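Local coordinates for protein putative adhesin (Bacteroides thetaiotaomicron, PDB 4QDG) that is a putative adhesin of the FimB/Mfa2 fimbrillin-anchor family, probably an outer-membrane lipoprotein that helps attach pili to the cell surface, at residues Y27-A32 with Q61-R66; E145-T150 with Y183-L188; L40-E45 with L69-G74. One frame throughout, in Å; residues are numbered along the deposited sequence.

Contact 1 (Y27-A32 with Q61-R66)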
# COMPACT_ATOMS: atom_id res chain seq x y z
N TYR A 27 7.89 -7.96 -10.95
CA TYR A 27 9.21 -8.39 -10.46
C TYR A 27 10.32 -7.50 -11.11
O TYR A 27 11.40 -7.97 -11.48
CB TYR A 27 9.44 -9.89 -10.76
CG TYR A 27 8.65 -10.83 -9.88
CD1 TYR A 27 7.30 -11.08 -10.13
CD2 TYR A 27 9.25 -11.52 -8.83
CE1 TYR A 27 6.57 -11.97 -9.35
CE2 TYR A 27 8.53 -12.40 -8.03
CZ TYR A 27 7.18 -12.62 -8.29
OH TYR A 27 6.47 -13.50 -7.51
N ALA A 28 10.00 -6.21 -11.28
CA ALA A 28 10.89 -5.27 -11.92
C ALA A 28 10.92 -3.93 -11.19
O ALA A 28 9.89 -3.44 -10.73
CB ALA A 28 10.45 -5.07 -13.38
N ASN A 29 12.13 -3.33 -11.12
CA ASN A 29 12.38 -2.07 -10.43
C ASN A 29 11.58 -0.91 -11.01
O ASN A 29 11.64 -0.63 -12.20
CB ASN A 29 13.88 -1.73 -10.39
CG ASN A 29 14.22 -0.56 -9.51
OD1 ASN A 29 13.52 -0.26 -8.52
ND2 ASN A 29 15.30 0.15 -9.86
N ALA A 30 10.82 -0.25 -10.14
CA ALA A 30 9.98 0.89 -10.47
C ALA A 30 10.25 2.04 -9.52
O ALA A 30 9.44 2.98 -9.46
CB ALA A 30 8.51 0.48 -10.41
N PHE A 31 11.38 1.97 -8.77
CA PHE A 31 11.76 3.00 -7.79
C PHE A 31 11.77 4.40 -8.42
O PHE A 31 11.15 5.29 -7.86
CB PHE A 31 13.16 2.72 -7.16
CG PHE A 31 13.50 3.70 -6.06
CD1 PHE A 31 14.14 4.91 -6.34
CD2 PHE A 31 13.14 3.45 -4.74
CE1 PHE A 31 14.41 5.84 -5.33
CE2 PHE A 31 13.44 4.37 -3.72
CZ PHE A 31 14.08 5.55 -4.03
N ALA A 32 12.47 4.57 -9.57
CA ALA A 32 12.64 5.84 -10.28
C ALA A 32 11.30 6.47 -10.66
O ALA A 32 11.17 7.69 -10.59
CB ALA A 32 13.50 5.66 -11.52
N GLN A 61 14.86 10.07 -9.84
CA GLN A 61 14.37 9.59 -11.13
C GLN A 61 15.52 9.01 -11.94
O GLN A 61 15.29 8.35 -12.95
CB GLN A 61 13.65 10.72 -11.90
CG GLN A 61 12.23 10.99 -11.38
CD GLN A 61 12.20 12.05 -10.29
OE1 GLN A 61 12.36 13.23 -10.54
NE2 GLN A 61 11.93 11.64 -9.07
N ASP A 62 16.76 9.23 -11.50
CA ASP A 62 17.93 8.67 -12.15
C ASP A 62 18.15 7.25 -11.59
O ASP A 62 18.29 7.10 -10.38
CB ASP A 62 19.16 9.60 -11.95
CG ASP A 62 20.49 9.08 -12.46
OD1 ASP A 62 20.49 8.22 -13.38
OD2 ASP A 62 21.54 9.57 -11.96
N GLU A 63 18.16 6.22 -12.47
CA GLU A 63 18.32 4.84 -12.04
C GLU A 63 19.76 4.54 -11.57
O GLU A 63 19.96 3.58 -10.83
CB GLU A 63 17.83 3.86 -13.13
CG GLU A 63 16.39 3.41 -12.88
CD GLU A 63 15.63 2.81 -14.05
OE1 GLU A 63 15.60 3.44 -15.13
OE2 GLU A 63 15.02 1.73 -13.87
N ASN A 64 20.73 5.40 -11.95
CA ASN A 64 22.13 5.31 -11.52
C ASN A 64 22.37 6.00 -10.15
O ASN A 64 23.50 6.03 -9.69
CB ASN A 64 23.08 5.92 -12.58
CG ASN A 64 23.14 5.15 -13.89
OD1 ASN A 64 23.24 3.91 -13.93
ND2 ASN A 64 23.12 5.89 -15.01
N TYR A 65 21.30 6.54 -9.51
CA TYR A 65 21.38 7.20 -8.20
C TYR A 65 21.88 6.27 -7.11
O TYR A 65 21.41 5.13 -6.97
CB TYR A 65 20.00 7.77 -7.75
CG TYR A 65 19.99 8.30 -6.32
CD1 TYR A 65 20.77 9.39 -5.95
CD2 TYR A 65 19.28 7.64 -5.32
CE1 TYR A 65 20.83 9.82 -4.63
CE2 TYR A 65 19.32 8.07 -3.99
CZ TYR A 65 20.09 9.17 -3.66
OH TYR A 65 20.16 9.61 -2.36
N ARG A 66 22.83 6.79 -6.32
CA ARG A 66 23.41 6.12 -5.15
C ARG A 66 23.60 7.12 -4.03
O ARG A 66 23.90 8.27 -4.29
CB ARG A 66 24.77 5.45 -5.46
CG ARG A 66 24.78 4.41 -6.58
CD ARG A 66 23.99 3.15 -6.30
NE ARG A 66 24.11 2.23 -7.42
CZ ARG A 66 23.26 2.16 -8.44
NH1 ARG A 66 22.19 2.95 -8.48
NH2 ARG A 66 23.47 1.30 -9.42
O HOH W 1 13.01 2.42 -11.47
O HOH W 2 11.28 9.14 -8.47
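Ala32 touches Gln61 and Glu63 with its methyl group, and its backbone N and O reach their side chains through water, a compact illustration of a helix start and a turn joined largely by solvent. Its CB lies 3.5 Å from Gln61 O and also touches the CG methylene of Glu63, while Gln61 CG comes within 3.6 Å of Ala32 O. No direct hydrogen bond crosses the contact; two waters do this work. One donates to Ala32 O (2.6 Å) and accepts from Gln61 NE2 (2.7 Å). The Gln61 chain, bent at chi2 (90°), folds its amide round to this water. The other accepts from Ala32 N at 2.9 Å and donates to Glu63 OE2, a bridge that is doubtful, since Glu63 is modelled in two conformations.

Behind this shell, each segment is braced internally. Asn29 OD1 receives Phe31 N at 3.1 Å, nearly straight (161°) but from well above the carbonyl plane, and it also accepts from Tyr21 N. Within 61-66, Tyr65 N closes back on Asp62 O, and Asp62 OD1 receives Asn64 N from above the carboxylate plane, a second Asx turn. The Gln61 side chain lies about 9 Å from the magnesium ion bound by Asp36, Cys37, Cys86 and His124. The arrangement is a water-bridged surface contact between helix 31-34, entered through an Asx turn with Ala30 as N-cap, and a type I beta turn at Asp62-Tyr65.

Contact 2 (E145-T150 with Y183-L188); sequences EMMKNT and YDNNLL
Asn149 and Asn185 bring the two backbones closest, yet their CA atoms remain 8.7 Å apart, so strand 140-159 and the irregular loop 183-188 are joined here by side chains alone. Approaching from opposite directions, the two amides exchange a pair of hydrogen bonds. Asn185 ND2 gives to Asn149 OD1 at 2.9 Å and almost straight (170°), and Asn149 ND2 returns a bond to Asn185 OD1 at 3.0 Å, reaching a lone pair in the carbonyl plane but more bent (146°). The amide planes are only modestly turned against each other. Such a reciprocal pair fixes the rotation of both amides and satisfies polar atoms that are buried here. From a backbone in the left-handed region, Asn185 swings its CG anti to N (chi1 -155°), which sends the amide toward Asn149. Selenomethionine Met147 flanks the pair, its SE 3.7 Å from Asn185 ND2; its side chain is about 7 Å from the magnesium ion held by Asn151, Leu273 and Glu276. Trp128 packs against both asparagines and Phe181 of strand 180-181 against Asn149, while backbone hydrogen bonds of Met147 with Trp128 and Asn149 with Leu126 tie 145-150 to strand 127-137, its antiparallel neighbour, and the residue just before it.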
# COMPACT_ATOMS: atom_id res chain seq x y z
N GLU A 145 16.14 -2.92 -0.61
CA GLU A 145 15.02 -3.47 -1.35
C GLU A 145 13.75 -3.04 -0.64
O GLU A 145 13.55 -3.34 0.54
CB GLU A 145 15.14 -4.99 -1.46
CG GLU A 145 16.49 -5.44 -2.00
CD GLU A 145 16.57 -6.91 -2.35
OE1 GLU A 145 15.54 -7.49 -2.77
OE2 GLU A 145 17.70 -7.46 -2.29
N MSE A 146 12.92 -2.27 -1.34
CA MSE A 146 11.74 -1.70 -0.73
C MSE A 146 10.42 -2.31 -1.18
O MSE A 146 10.32 -2.89 -2.26
CB MSE A 146 11.75 -0.21 -0.95
CG MSE A 146 12.97 0.41 -0.28
SE MSE A 146 13.06 2.24 -0.66
CE MSE A 146 11.79 2.89 0.69
N MSE A 147 9.40 -2.17 -0.30
CA MSE A 147 8.05 -2.64 -0.58
C MSE A 147 7.08 -1.49 -0.47
O MSE A 147 7.39 -0.50 0.16
CB MSE A 147 7.63 -3.81 0.30
CG MSE A 147 7.50 -3.48 1.78
SE MSE A 147 6.42 -4.85 2.65
CE MSE A 147 4.83 -4.04 2.36
N LYS A 148 5.91 -1.61 -1.11
CA LYS A 148 4.85 -0.61 -1.11
C LYS A 148 3.80 -1.01 -0.04
O LYS A 148 3.36 -2.15 -0.02
CB LYS A 148 4.24 -0.53 -2.52
CG LYS A 148 3.19 0.55 -2.71
CD LYS A 148 2.77 0.65 -4.15
CE LYS A 148 1.68 1.66 -4.37
NZ LYS A 148 1.14 1.54 -5.76
N ASN A 149 3.45 -0.08 0.85
CA ASN A 149 2.49 -0.34 1.94
C ASN A 149 1.07 0.08 1.62
O ASN A 149 0.16 -0.32 2.34
CB ASN A 149 2.91 0.42 3.23
CG ASN A 149 4.15 -0.12 3.90
OD1 ASN A 149 4.47 -1.29 3.80
ND2 ASN A 149 4.81 0.71 4.67
N THR A 150 0.86 0.92 0.58
CA THR A 150 -0.47 1.41 0.26
C THR A 150 -1.11 0.57 -0.86
O THR A 150 -0.39 -0.09 -1.64
CB THR A 150 -0.43 2.92 -0.07
OG1 THR A 150 0.59 3.15 -1.04
CG2 THR A 150 -0.18 3.80 1.17
N TYR A 183 8.45 -0.55 13.93
CA TYR A 183 9.76 -0.36 13.33
C TYR A 183 10.07 -1.36 12.21
O TYR A 183 10.81 -1.01 11.30
CB TYR A 183 10.86 -0.43 14.41
CG TYR A 183 11.05 -1.80 15.04
CD1 TYR A 183 10.30 -2.20 16.16
CD2 TYR A 183 12.01 -2.69 14.55
CE1 TYR A 183 10.48 -3.46 16.74
CE2 TYR A 183 12.18 -3.96 15.11
CZ TYR A 183 11.43 -4.33 16.22
OH TYR A 183 11.67 -5.58 16.75
N ASP A 184 9.53 -2.59 12.29
CA ASP A 184 9.77 -3.67 11.34
C ASP A 184 8.71 -3.72 10.23
O ASP A 184 8.63 -4.73 9.52
CB ASP A 184 9.84 -5.02 12.09
CG ASP A 184 8.61 -5.37 12.93
OD1 ASP A 184 7.70 -4.54 13.03
OD2 ASP A 184 8.54 -6.52 13.42
N ASN A 185 7.92 -2.64 10.08
CA ASN A 185 6.87 -2.45 9.10
C ASN A 185 5.61 -3.33 9.39
O ASN A 185 4.65 -3.31 8.60
CB ASN A 185 7.38 -2.67 7.66
CG ASN A 185 6.57 -1.95 6.65
OD1 ASN A 185 6.24 -0.76 6.80
ND2 ASN A 185 6.18 -2.68 5.62
N ASN A 186 5.59 -4.05 10.52
CA ASN A 186 4.41 -4.82 10.89
C ASN A 186 3.32 -3.85 11.42
O ASN A 186 3.64 -2.75 11.90
CB ASN A 186 4.76 -5.88 11.96
CG ASN A 186 3.68 -6.94 12.19
OD1 ASN A 186 2.69 -7.06 11.44
ND2 ASN A 186 3.85 -7.76 13.23
N LEU A 187 2.03 -4.25 11.33
CA LEU A 187 0.95 -3.40 11.84
C LEU A 187 0.82 -3.54 13.34
O LEU A 187 1.00 -4.64 13.88
CB LEU A 187 -0.41 -3.72 11.18
CG LEU A 187 -0.50 -3.49 9.68
CD1 LEU A 187 -1.74 -4.16 9.10
CD2 LEU A 187 -0.38 -1.97 9.30
N LEU A 188 0.48 -2.43 14.00
CA LEU A 188 0.22 -2.36 15.44
C LEU A 188 -1.25 -2.06 15.68
O LEU A 188 -1.75 -1.09 15.12
CB LEU A 188 1.08 -1.28 16.09
CG LEU A 188 2.57 -1.57 16.29
CD1 LEU A 188 3.26 -0.34 16.83
CD2 LEU A 188 2.81 -2.72 17.27

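Contact 3 (L40-E45 with L69-G74); sequences LLVYDE and LDLKQG
Leu40 begins the contact by reaching across to Leu69, and the pair shows in miniature how two layers of strands are held together by branched aliphatic side chains. The two leucines meet tip to tip, CD1 of Leu40 lying 3.9 Å from CD1 of Leu69. With CG anti to the backbone N (chi1 -175°), Leu40 extends between the layers, packing also on Leu17, Phe19 and Phe78.

Val42, two residues on, returns to the interface, while Leu41 and Tyr43 serve the other face of the strand, where both pack on Leu106. Val42 divides its two methyl groups between two partners. CG2 approaches the same Leu69 CD1 at 4.2 Å, so that this one methyl serves both Leu40 and Val42; CG1, placed anti to the backbone N (chi1 -173°), comes within 4.3 Å of Leu71 CD2. Leu71 lies just beyond the end of strand 67-70, so the apolar patch runs on past the regular strand.

No hydrogen bond joins the two segments, and the CA atoms of Val42 and Leu69, the nearest pair, are 9.7 Å apart, which is sheet-to-sheet spacing and far too wide for neighbouring strands. Strand 38-44 pairs instead with 49-55 and 75-82, and strand 67-70 with 15-20. Apolar side chains facing each other across such a gap are characteristic of a beta sandwich core, consistent with the transthyretin-like character of this family.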
# COMPACT_ATOMS: atom_id res chain seq x y z
N LEU A 40 16.16 8.31 4.66
CA LEU A 40 17.12 7.24 5.00
C LEU A 40 17.62 7.47 6.44
O LEU A 40 18.16 8.53 6.76
CB LEU A 40 18.27 7.21 3.96
CG LEU A 40 19.33 6.09 4.04
CD1 LEU A 40 20.37 6.37 5.12
CD2 LEU A 40 18.72 4.68 4.11
N LEU A 41 17.45 6.46 7.29
CA LEU A 41 17.85 6.51 8.70
C LEU A 41 19.03 5.59 8.96
O LEU A 41 19.06 4.47 8.44
CB LEU A 41 16.68 6.11 9.62
CG LEU A 41 15.41 6.94 9.46
CD1 LEU A 41 14.23 6.12 9.81
CD2 LEU A 41 15.46 8.17 10.31
N VAL A 42 20.01 6.09 9.74
CA VAL A 42 21.24 5.39 10.06
C VAL A 42 21.23 5.03 11.53
O VAL A 42 21.06 5.91 12.37
CB VAL A 42 22.54 6.20 9.69
CG1 VAL A 42 23.81 5.36 9.88
CG2 VAL A 42 22.48 6.76 8.26
N TYR A 43 21.43 3.74 11.83
CA TYR A 43 21.54 3.21 13.18
C TYR A 43 22.86 2.45 13.31
O TYR A 43 23.34 1.87 12.33
CB TYR A 43 20.35 2.28 13.52
CG TYR A 43 19.01 2.99 13.48
CD1 TYR A 43 18.59 3.79 14.54
CD2 TYR A 43 18.16 2.86 12.38
CE1 TYR A 43 17.38 4.48 14.49
CE2 TYR A 43 16.93 3.53 12.33
CZ TYR A 43 16.54 4.32 13.40
OH TYR A 43 15.31 4.95 13.35
N ASP A 44 23.43 2.40 14.51
CA ASP A 44 24.64 1.61 14.72
C ASP A 44 24.26 0.12 14.93
O ASP A 44 23.07 -0.23 14.88
CB ASP A 44 25.49 2.16 15.87
CG ASP A 44 24.84 2.23 17.24
OD1 ASP A 44 24.06 1.29 17.59
OD2 ASP A 44 25.15 3.17 18.00
N GLU A 45 25.26 -0.73 15.19
CA GLU A 45 25.08 -2.18 15.40
C GLU A 45 24.16 -2.48 16.59
O GLU A 45 23.49 -3.50 16.57
CB GLU A 45 26.45 -2.85 15.58
CG GLU A 45 26.43 -4.37 15.41
CD GLU A 45 27.78 -5.05 15.34
OE1 GLU A 45 28.65 -4.78 16.20
OE2 GLU A 45 27.93 -5.93 14.46
N LEU A 69 27.56 7.70 1.79
CA LEU A 69 27.58 8.07 3.19
C LEU A 69 28.96 7.90 3.77
O LEU A 69 29.46 6.78 3.85
CB LEU A 69 26.56 7.27 4.04
CG LEU A 69 25.07 7.51 3.79
CD1 LEU A 69 24.23 6.43 4.49
CD2 LEU A 69 24.64 8.85 4.30
N ASP A 70 29.55 9.01 4.22
CA ASP A 70 30.82 8.99 4.94
C ASP A 70 30.51 8.57 6.37
O ASP A 70 29.70 9.22 7.03
CB ASP A 70 31.55 10.35 4.86
CG ASP A 70 32.13 10.60 3.49
OD1 ASP A 70 33.05 9.85 3.09
OD2 ASP A 70 31.64 11.51 2.81
N LEU A 71 31.06 7.43 6.81
CA LEU A 71 30.78 6.88 8.13
C LEU A 71 32.03 6.34 8.80
O LEU A 71 32.92 5.82 8.12
CB LEU A 71 29.73 5.75 8.05
CG LEU A 71 28.29 6.13 7.67
CD1 LEU A 71 27.47 4.92 7.35
CD2 LEU A 71 27.63 6.99 8.75
N LYS A 72 32.07 6.44 10.12
CA LYS A 72 33.11 5.86 10.96
C LYS A 72 33.04 4.33 10.78
O LYS A 72 31.92 3.79 10.78
CB LYS A 72 32.89 6.28 12.43
CG LYS A 72 33.88 5.69 13.43
CD LYS A 72 33.40 5.86 14.88
CE LYS A 72 32.46 4.76 15.35
NZ LYS A 72 31.72 5.18 16.58
N GLN A 73 34.21 3.65 10.59
CA GLN A 73 34.29 2.19 10.40
C GLN A 73 33.32 1.47 11.35
O GLN A 73 33.30 1.75 12.54
CB GLN A 73 35.74 1.69 10.59
CG GLN A 73 36.01 0.28 10.05
CD GLN A 73 37.46 -0.17 10.17
OE1 GLN A 73 38.41 0.63 10.15
NE2 GLN A 73 37.65 -1.48 10.24
N GLY A 74 32.51 0.57 10.80
CA GLY A 74 31.55 -0.20 11.58
C GLY A 74 30.46 -0.89 10.81
O GLY A 74 30.38 -0.78 9.58

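Overall arrangement
One contact lies at the surface and two are buried, although contact 3 is the farthest from the centre of the chain. In contact 1 bridging waters join a helix start to a turn; contact 2 is settled by paired amides and contact 3 by aliphatic methyls alone. The segments of contacts 1 and 3 adjoin in the sequence: helix 31-34 leads toward strand 38-44, the loop 61-66 runs into strand 67-70, and their segments alternate, with centres about 23 Å apart. Contact 1 also touches contact 2, Phe31 CE2 packing 3.7 Å from the selenium, SE, of Met146. Contacts 2 and 3 do not touch, although both reach the same network of paired strands. Contacts 1 and 2 each lie near a different magnesium site.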